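Local coordinates for protein elongation factor G (Thermus thermophilus, PDB 2DY1) that binds GTP with a magnesium ion and, as a member of the elongation factor G family, probably hydrolyses it during the elongation step of protein synthesis, at residues A[398-401]-A[402-406]; A[415-418]-A[419-422]; A[426-429]-A[430-434]; A[511-514]-A[515-519]. One frame throughout, in Å; residues are numbered along the deposited sequence.

Interaction 1. Residues A[398-401]-A[402-406]; sequences LGEA and LRKLL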
loop_
_atom_site.group_PDB
_atom_site.type_symbol
_atom_site.label_atom_id
_atom_site.label_comp_id
_atom_site.label_asym_id
_atom_site.label_seq_id
_atom_site.Cartn_x
_atom_site.Cartn_y
_atom_site.Cartn_z
ATOM N N LEU A 398 18.880 12.881 10.529
ATOM C CA LEU A 398 18.057 12.294 9.474
ATOM C C LEU A 398 18.178 10.800 9.255
ATOM O O LEU A 398 17.161 10.103 9.169
ATOM C CB LEU A 398 18.294 13.021 8.157
ATOM C CG LEU A 398 17.402 12.605 6.987
ATOM C CD1 LEU A 398 15.920 12.790 7.343
ATOM C CD2 LEU A 398 17.798 13.443 5.768
ATOM N N GLY A 399 19.408 10.307 9.169
ATOM C CA GLY A 399 19.581 8.881 8.931
ATOM C C GLY A 399 18.835 7.999 9.913
ATOM O O GLY A 399 18.133 7.071 9.505
ATOM N N GLU A 400 18.981 8.268 11.210
ATOM C CA GLU A 400 18.328 7.446 12.208
ATOM C C GLU A 400 16.813 7.616 12.198
ATOM O O GLU A 400 16.065 6.658 12.412
ATOM C CB GLU A 400 18.901 7.754 13.599
ATOM C CG GLU A 400 18.149 7.127 14.758
ATOM C CD GLU A 400 18.103 5.605 14.721
ATOM O OE1 GLU A 400 17.296 5.028 15.482
ATOM O OE2 GLU A 400 18.863 4.987 13.947
ATOM N N ALA A 401 16.346 8.831 11.943
ATOM C CA ALA A 401 14.898 9.052 11.916
ATOM C C ALA A 401 14.283 8.305 10.724
ATOM O O ALA A 401 13.171 7.750 10.835
ATOM C CB ALA A 401 14.585 10.568 11.836
ATOM N N LEU A 402 14.995 8.285 9.597
ATOM C CA LEU A 402 14.506 7.564 8.420
ATOM C C LEU A 402 14.529 6.078 8.689
ATOM O O LEU A 402 13.652 5.354 8.222
ATOM C CB LEU A 402 15.348 7.872 7.188
ATOM C CG LEU A 402 15.111 9.251 6.572
ATOM C CD1 LEU A 402 16.172 9.510 5.516
ATOM C CD2 LEU A 402 13.718 9.329 5.961
ATOM N N ARG A 403 15.542 5.613 9.423
ATOM C CA ARG A 403 15.594 4.185 9.744
ATOM C C ARG A 403 14.316 3.804 10.518
ATOM O O ARG A 403 13.651 2.800 10.199
ATOM C CB ARG A 403 16.815 3.867 10.605
ATOM C CG ARG A 403 17.024 2.354 10.832
ATOM C CD ARG A 403 18.057 2.089 11.932
ATOM N NE ARG A 403 17.552 2.506 13.238
ATOM C CZ ARG A 403 16.571 1.885 13.891
ATOM N NH1 ARG A 403 16.000 0.807 13.367
ATOM N NH2 ARG A 403 16.126 2.371 15.041
ATOM N N LYS A 404 13.975 4.592 11.535
ATOM C CA LYS A 404 12.773 4.349 12.334
ATOM C C LYS A 404 11.514 4.418 11.456
ATOM O O LYS A 404 10.615 3.583 11.556
ATOM C CB LYS A 404 12.633 5.395 13.452
ATOM C CG LYS A 404 13.638 5.272 14.602
ATOM C CD LYS A 404 13.228 6.257 15.700
ATOM C CE LYS A 404 14.121 6.135 16.932
ATOM N NZ LYS A 404 15.475 6.697 16.687
ATOM N N LEU A 405 11.451 5.437 10.609
ATOM C CA LEU A 405 10.291 5.619 9.741
ATOM C C LEU A 405 10.059 4.425 8.833
ATOM O O LEU A 405 8.913 3.985 8.665
ATOM C CB LEU A 405 10.469 6.871 8.881
ATOM C CG LEU A 405 9.323 7.195 7.911
ATOM C CD1 LEU A 405 8.125 7.714 8.715
ATOM C CD2 LEU A 405 9.763 8.222 6.874
ATOM N N LEU A 406 11.131 3.895 8.241
ATOM C CA LEU A 406 10.982 2.759 7.332
ATOM C C LEU A 406 10.746 1.453 8.079
ATOM O O LEU A 406 10.211 0.512 7.498
ATOM C CB LEU A 406 12.191 2.665 6.377
ATOM C CG LEU A 406 12.148 3.449 5.052
ATOM C CD1 LEU A 406 11.193 2.764 4.092
ATOM C CD2 LEU A 406 11.711 4.898 5.281
#
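At the edge of the R403 guanidinium, close to its plane, lies the carboxylate of E400, the two flat groups turned 34° from each other. The grip is side-on: NE of R403 donates to OE2 of E400 at 2.9 Å, while NH2 of R403 reaches OE1 of E400, also at 2.9 Å. Both oxygens are met on the syn side, somewhat out of the carboxylate plane. K404 takes what R403 leaves, its NZ approaching the anti lone pair of E400 OE1 at 2.7 Å. OE1 therefore accepts from two cations, which would favour a fully ionised carboxylate. The chain of E400 leaves its backbone with CG opposite N (chi1 170°) and then bends at chi2, which carries the acid toward the next turn. Glutamate suits the place because it is long enough to meet partners both three and four residues on, and the long, flexible arginine and lysine can bend to meet it. The inner side of the helix is apolar: CG of L398 packs on CD1 of L402 at 3.6 Å, and A401, L402 and L405 touch L440 of helix 430-442. Between the two faces the backbone keeps the helical pattern, L402 N to L398 O being 2.9 Å. The whole is an i to i+3 and i to i+4 salt-bridge network on the outer side of an amphipathic helix in domain III.

Interaction 2. Residues A[415-418]-A[419-422]; sequences ERQE and ETGE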
loop_
_atom_site.group_PDB
_atom_site.type_symbol
_atom_site.label_atom_id
_atom_site.label_comp_id
_atom_site.label_asym_id
_atom_site.label_seq_id
_atom_site.Cartn_x
_atom_site.Cartn_y
_atom_site.Cartn_z
ATOM N N GLU A 415 15.392 5.906 -1.746
ATOM C CA GLU A 415 16.444 5.601 -2.712
ATOM C C GLU A 415 17.297 6.800 -3.097
ATOM O O GLU A 415 16.818 7.924 -3.194
ATOM C CB GLU A 415 15.842 5.028 -3.993
ATOM C CG GLU A 415 15.235 6.086 -4.907
ATOM C CD GLU A 415 15.070 5.613 -6.346
ATOM O OE1 GLU A 415 16.077 5.194 -6.960
ATOM O OE2 GLU A 415 13.934 5.670 -6.866
ATOM N N ARG A 416 18.571 6.528 -3.342
ATOM C CA ARG A 416 19.525 7.541 -3.763
ATOM C C ARG A 416 19.453 7.507 -5.283
ATOM O O ARG A 416 19.869 6.520 -5.897
ATOM C CB ARG A 416 20.915 7.127 -3.307
ATOM C CG ARG A 416 22.009 8.123 -3.576
ATOM C CD ARG A 416 22.260 8.910 -2.322
ATOM N NE ARG A 416 21.780 10.267 -2.452
ATOM C CZ ARG A 416 21.618 11.091 -1.427
ATOM N NH1 ARG A 416 21.894 10.678 -0.196
ATOM N NH2 ARG A 416 21.199 12.328 -1.645
ATOM N N GLN A 417 18.918 8.562 -5.890
ATOM C CA GLN A 417 18.786 8.604 -7.343
ATOM C C GLN A 417 20.186 8.701 -7.957
ATOM O O GLN A 417 20.787 9.767 -7.991
ATOM C CB GLN A 417 17.935 9.803 -7.765
ATOM C CG GLN A 417 17.006 9.541 -8.954
ATOM C CD GLN A 417 17.759 9.171 -10.222
ATOM O OE1 GLN A 417 18.603 9.927 -10.701
ATOM N NE2 GLN A 417 17.448 8.004 -10.774
ATOM N N GLU A 418 20.695 7.571 -8.433
ATOM C CA GLU A 418 22.028 7.494 -9.026
ATOM C C GLU A 418 22.354 8.668 -9.946
ATOM O O GLU A 418 23.360 9.358 -9.783
ATOM C CB GLU A 418 22.155 6.205 -9.840
ATOM C CG GLU A 418 21.596 4.968 -9.162
ATOM C CD GLU A 418 21.584 3.758 -10.081
ATOM O OE1 GLU A 418 20.947 3.830 -11.156
ATOM O OE2 GLU A 418 22.209 2.734 -9.729
ATOM N N GLU A 419 21.475 8.875 -10.912
ATOM C CA GLU A 419 21.625 9.898 -11.932
ATOM C C GLU A 419 21.568 11.373 -11.512
ATOM O O GLU A 419 22.445 12.152 -11.876
ATOM C CB GLU A 419 20.595 9.606 -13.015
ATOM C CG GLU A 419 20.810 10.299 -14.317
ATOM C CD GLU A 419 19.985 9.670 -15.416
ATOM O OE1 GLU A 419 19.806 10.313 -16.463
ATOM O OE2 GLU A 419 19.516 8.525 -15.234
ATOM N N THR A 420 20.552 11.760 -10.745
ATOM C CA THR A 420 20.410 13.155 -10.316
ATOM C C THR A 420 21.065 13.472 -8.973
ATOM O O THR A 420 21.248 14.640 -8.619
ATOM C CB THR A 420 18.927 13.543 -10.208
ATOM O OG1 THR A 420 18.312 12.758 -9.179
ATOM C CG2 THR A 420 18.209 13.297 -11.536
ATOM N N GLY A 421 21.392 12.428 -8.218
ATOM C CA GLY A 421 22.015 12.603 -6.916
ATOM C C GLY A 421 21.049 12.859 -5.764
ATOM O O GLY A 421 21.464 12.909 -4.612
ATOM N N GLU A 422 19.760 12.999 -6.048
ATOM C CA GLU A 422 18.821 13.280 -4.966
ATOM C C GLU A 422 18.450 12.064 -4.123
ATOM O O GLU A 422 18.552 10.925 -4.578
ATOM C CB GLU A 422 17.539 13.899 -5.533
ATOM C CG GLU A 422 17.752 15.214 -6.268
ATOM C CD GLU A 422 16.447 15.907 -6.610
ATOM O OE1 GLU A 422 15.595 15.276 -7.248
ATOM O OE2 GLU A 422 16.281 17.088 -6.242
#
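A chi1 of -143°, well away from a staggered value, and a bend at chi2 (-62°) carry the Q417 amide to T420. The setting is the tight connection of a beta hairpin, between strands 413-416 and 423-427 of the domain III sheet. OE1 of Q417 accepts from T420 N at 2.7 Å, the donor lying in the carbonyl plane, and OG1 of T420 stands 3.2 Å from the same OE1. The main chain of Q417 closes the turn as well: its O takes G421 N at 2.7 Å, and its N donates to O of E422 at the same 2.7 Å. An alanine in place of Q417 would remove the amide, is likely to leave T420 N without its acceptor, and would probably let the turn flex. G421 has a positive phi of 84°, where a CB would press on the carbonyl oxygen before it, a strain that glycine, with no CB, avoids. Among the acids, E419 pairs with R457 of strand 457-460, and OE1 of E422 accepts the backbone N of K453. R416 spans the hairpin end, its NH2 donating to G421 O at 3.0 Å, near the guanidinium plane, while NE makes a weak bond to that oxygen.

Interaction 3. Residues A[426-429]-A[430-434]; sequences WGHG and ELHLA
H432 reaches back from the first turn of its helix to H428, and this is the tight part of the contact. ND1 of H432 accepts the backbone N-H of H428 at 2.8 Å, the donor lying only 2° out of the ring plane and the bond nearly straight. As ND1 is the acceptor, the ring should carry its proton on NE2, which is bonded to D409 OD2; histidine suits the place because one flat group can serve both partners. With CG opposite the backbone N (chi1 -176°), the ring is swung toward the strand end. CA of G427 comes within 3.5 Å of H432 ND1, and CD2 of L433 packs 3.8 Å from G427 N. A CB on G427 would collide with that methyl, so glycine fits this spot. G429, the N-cap residue, has backbone angles that suit glycine; its O receives L433 N at 3.1 Å, opening the helical bonding.

The other side is looser. The side chains of H428 and H432 lie side by side, but their rings meet obliquely, centroids 5.5 Å apart and planes at 36°; H428 NE2 turns to P379 O. E430, an exposed acid at the start of the helix, merely brushes the segment before it with CB and extends toward Y626 and K627 of helix 625-633.

L433 faces V383 and V385 of strand 383-389, next to strand 423-427 in the sheet, while D86 OD1 accepts H432 N and L431 rests on H58 and D86, near the GTP-binding T60. The turn lies where strand 423-427 passes into helix 430-442, whose first residues meet the GTPase domain.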
loop_
_atom_site.group_PDB
_atom_site.type_symbol
_atom_site.label_atom_id
_atom_site.label_comp_id
_atom_site.label_asym_id
_atom_site.label_seq_id
_atom_site.Cartn_x
_atom_site.Cartn_y
_atom_site.Cartn_z
ATOM N N TRP A 426 9.603 7.567 -1.760
ATOM C CA TRP A 426 8.453 7.178 -2.566
ATOM C C TRP A 426 7.326 6.737 -1.660
ATOM O O TRP A 426 7.541 5.921 -0.759
ATOM C CB TRP A 426 8.794 6.004 -3.454
ATOM C CG TRP A 426 9.773 6.285 -4.515
ATOM C CD1 TRP A 426 11.136 6.269 -4.412
ATOM C CD2 TRP A 426 9.467 6.522 -5.884
ATOM N NE1 TRP A 426 11.697 6.471 -5.649
ATOM C CE2 TRP A 426 10.696 6.628 -6.572
ATOM C CE3 TRP A 426 8.271 6.652 -6.600
ATOM C CZ2 TRP A 426 10.764 6.858 -7.950
ATOM C CZ3 TRP A 426 8.335 6.877 -7.970
ATOM C CH2 TRP A 426 9.577 6.977 -8.632
ATOM N N GLY A 427 6.128 7.256 -1.910
ATOM C CA GLY A 427 4.976 6.909 -1.097
ATOM C C GLY A 427 3.769 6.561 -1.946
ATOM O O GLY A 427 3.853 6.534 -3.182
ATOM N N HIS A 428 2.637 6.341 -1.285
ATOM C CA HIS A 428 1.425 5.934 -1.983
ATOM C C HIS A 428 0.408 7.012 -2.238
ATOM O O HIS A 428 -0.695 6.725 -2.709
ATOM C CB HIS A 428 0.784 4.759 -1.225
ATOM C CG HIS A 428 1.549 3.477 -1.383
ATOM N ND1 HIS A 428 2.556 3.078 -0.526
ATOM C CD2 HIS A 428 1.479 2.530 -2.345
ATOM C CE1 HIS A 428 3.066 1.934 -0.956
ATOM N NE2 HIS A 428 2.426 1.581 -2.056
ATOM N N GLY A 429 0.768 8.256 -1.939
ATOM C CA GLY A 429 -0.163 9.340 -2.169
ATOM C C GLY A 429 0.304 10.581 -1.449
ATOM O O GLY A 429 1.251 10.538 -0.662
ATOM N N GLU A 430 -0.374 11.696 -1.712
ATOM C CA GLU A 430 -0.046 12.961 -1.070
ATOM C C GLU A 430 -0.229 12.879 0.458
ATOM O O GLU A 430 0.612 13.349 1.225
ATOM C CB GLU A 430 -0.933 14.079 -1.677
ATOM C CG GLU A 430 -0.594 15.469 -1.159
ATOM C CD GLU A 430 -1.371 16.603 -1.834
ATOM O OE1 GLU A 430 -2.299 16.328 -2.618
ATOM O OE2 GLU A 430 -1.037 17.778 -1.557
ATOM N N LEU A 431 -1.331 12.278 0.902
ATOM C CA LEU A 431 -1.590 12.151 2.325
ATOM C C LEU A 431 -0.562 11.232 2.952
ATOM O O LEU A 431 -0.036 11.522 4.036
ATOM C CB LEU A 431 -3.018 11.623 2.565
ATOM C CG LEU A 431 -3.357 11.276 4.022
ATOM C CD1 LEU A 431 -3.257 12.515 4.916
ATOM C CD2 LEU A 431 -4.750 10.684 4.085
ATOM N N HIS A 432 -0.247 10.134 2.271
ATOM C CA HIS A 432 0.759 9.216 2.822
ATOM C C HIS A 432 2.068 9.976 3.098
ATOM O O HIS A 432 2.626 9.897 4.200
ATOM C CB HIS A 432 1.005 8.071 1.833
ATOM C CG HIS A 432 1.955 7.026 2.340
ATOM N ND1 HIS A 432 2.705 6.242 1.493
ATOM C CD2 HIS A 432 2.259 6.624 3.598
ATOM C CE1 HIS A 432 3.437 5.401 2.209
ATOM N NE2 HIS A 432 3.185 5.613 3.488
ATOM N N LEU A 433 2.554 10.714 2.101
ATOM C CA LEU A 433 3.816 11.453 2.253
ATOM C C LEU A 433 3.720 12.536 3.321
ATOM O O LEU A 433 4.677 12.789 4.056
ATOM C CB LEU A 433 4.220 12.043 0.896
ATOM C CG LEU A 433 4.680 10.984 -0.107
ATOM C CD1 LEU A 433 4.807 11.627 -1.484
ATOM C CD2 LEU A 433 6.012 10.352 0.335
ATOM N N ALA A 434 2.554 13.167 3.444
ATOM C CA ALA A 434 2.392 14.175 4.480
ATOM C C ALA A 434 2.543 13.519 5.856
ATOM O O ALA A 434 3.191 14.070 6.744
ATOM C CB ALA A 434 0.995 14.855 4.360
#

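Interaction 4. Residues A[511-514]-A[515-519]; sequences AIEE and GIKEA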
loop_
_atom_site.group_PDB
_atom_site.type_symbol
_atom_site.label_atom_id
_atom_site.label_comp_id
_atom_site.label_asym_id
_atom_site.label_seq_id
_atom_site.Cartn_x
_atom_site.Cartn_y
_atom_site.Cartn_z
ATOM N N ALA A 511 39.758 -0.900 -21.040
ATOM C CA ALA A 511 40.045 0.439 -20.527
ATOM C C ALA A 511 39.500 1.527 -21.436
ATOM O O ALA A 511 39.041 2.568 -20.972
ATOM C CB ALA A 511 41.548 0.631 -20.351
ATOM N N ILE A 512 39.575 1.295 -22.742
ATOM C CA ILE A 512 39.087 2.273 -23.689
ATOM C C ILE A 512 37.574 2.379 -23.557
ATOM O O ILE A 512 37.041 3.484 -23.464
ATOM C CB ILE A 512 39.536 1.890 -25.124
ATOM C CG1 ILE A 512 41.062 2.103 -25.225
ATOM C CG2 ILE A 512 38.811 2.735 -26.187
ATOM C CD1 ILE A 512 41.720 1.519 -26.470
ATOM N N GLU A 513 36.878 1.250 -23.533
ATOM C CA GLU A 513 35.428 1.318 -23.381
ATOM C C GLU A 513 35.065 1.997 -22.062
ATOM O O GLU A 513 34.119 2.780 -22.004
ATOM C CB GLU A 513 34.779 -0.072 -23.440
ATOM C CG GLU A 513 33.256 0.023 -23.372
ATOM C CD GLU A 513 32.525 -1.243 -23.792
ATOM O OE1 GLU A 513 33.150 -2.322 -23.858
ATOM O OE2 GLU A 513 31.303 -1.148 -24.044
ATOM N N GLU A 514 35.815 1.704 -21.005
ATOM C CA GLU A 514 35.560 2.329 -19.700
ATOM C C GLU A 514 35.622 3.848 -19.797
ATOM O O GLU A 514 34.769 4.549 -19.264
ATOM C CB GLU A 514 36.596 1.878 -18.666
ATOM C CG GLU A 514 36.381 0.514 -18.052
ATOM C CD GLU A 514 37.482 0.171 -17.053
ATOM O OE1 GLU A 514 37.827 1.045 -16.223
ATOM O OE2 GLU A 514 37.999 -0.968 -17.098
ATOM N N GLY A 515 36.660 4.354 -20.463
ATOM C CA GLY A 515 36.823 5.789 -20.620
ATOM C C GLY A 515 35.699 6.446 -21.397
ATOM O O GLY A 515 35.303 7.574 -21.119
ATOM N N ILE A 516 35.194 5.752 -22.409
ATOM C CA ILE A 516 34.088 6.290 -23.186
ATOM C C ILE A 516 32.842 6.306 -22.316
ATOM O O ILE A 516 32.118 7.301 -22.286
ATOM C CB ILE A 516 33.824 5.436 -24.468
ATOM C CG1 ILE A 516 34.891 5.769 -25.520
ATOM C CG2 ILE A 516 32.428 5.722 -25.012
ATOM C CD1 ILE A 516 35.306 4.576 -26.371
ATOM N N LYS A 517 32.591 5.210 -21.606
ATOM C CA LYS A 517 31.412 5.159 -20.751
ATOM C C LYS A 517 31.474 6.238 -19.667
ATOM O O LYS A 517 30.470 6.879 -19.359
ATOM C CB LYS A 517 31.255 3.773 -20.128
ATOM C CG LYS A 517 30.759 2.703 -21.104
ATOM C CD LYS A 517 30.656 1.356 -20.394
ATOM C CE LYS A 517 30.008 0.300 -21.268
ATOM N NZ LYS A 517 29.910 -1.010 -20.558
ATOM N N GLU A 518 32.659 6.463 -19.110
ATOM C CA GLU A 518 32.807 7.475 -18.070
ATOM C C GLU A 518 32.538 8.885 -18.587
ATOM O O GLU A 518 31.850 9.670 -17.932
ATOM C CB GLU A 518 34.201 7.359 -17.432
ATOM C CG GLU A 518 34.394 6.001 -16.741
ATOM C CD GLU A 518 35.822 5.728 -16.281
ATOM O OE1 GLU A 518 36.759 6.392 -16.774
ATOM O OE2 GLU A 518 36.005 4.826 -15.434
ATOM N N ALA A 519 33.042 9.209 -19.776
ATOM C CA ALA A 519 32.828 10.532 -20.335
ATOM C C ALA A 519 31.375 10.693 -20.752
ATOM O O ALA A 519 30.843 11.806 -20.774
ATOM C CB ALA A 519 33.745 10.755 -21.544
#
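A511 to A519 form an unbroken run of alpha helix, the two segments joined by four successive i to i+4 bonds. G515 N reaches A511 O at 3.0 Å, I516 N reaches I512 O at 3.1 Å, and K517 N and E518 N each find their acceptors, E513 O and E514 O, at 2.9 Å. Phi and psi stay close to helical values throughout, G515 included.

On the polar side E513 and K517 sit one turn apart. E513 rises with CG opposite its backbone N (chi1 -176°) and the chain extended, which lets OE2 cross the lysine chain near its CE. The closest approach is to a methylene, E513 OE2 to K517 CE at 3.4 Å, and the salt bridge to K517 NZ is long at 3.8 Å. The carboxylate oxygen has a firmer partner in the hydroxyl of Y493, to which E513 OE2 is hydrogen-bonded. An alanine at E513 would remove the acid and would probably leave the Y493 hydroxyl without this partner and the K517 amine without its nearby opposite charge. On the next flank E514 OE1 and E518 OE2 are 4.3 Å apart, two like charges that probably repel mildly; both side chains also touch Q553.

The buried side is apolar: CG2 of I512 meets CD1 of I516 at 4.0 Å, and isoleucine suits it as a bulky apolar residue facing the aromatic and valine side chains of the sheet. They rest on W497 and F495 of strand 494-497 and on F533 and V537 of strand 533-541, while A511 and A519, small enough for close approach, face helix 549-566. Helix 509-520 is the crossover of the beta-alpha-beta unit joining those two strands in domain IV.

In the fold
From the N terminus the contacts follow one another in series, none nested or crossed. Interaction 1 spans successive turns of helix 392-408 and encloses no loop. The chain then enters strand 413-416, and interaction 2 closes the hairpin to strand 423-427. Interaction 3 follows where that strand gives way to helix 430-442, whose later turns pack under interaction 1. Interactions 2 and 3 meet directly through E415 and W426 on neighbouring strands, so the first three tie together the two helices and the sheet of domain III. Interaction 4 is a helical contact in domain IV, its centre about 21 Å from that of interaction 2 and about 40 Å from that of interaction 3.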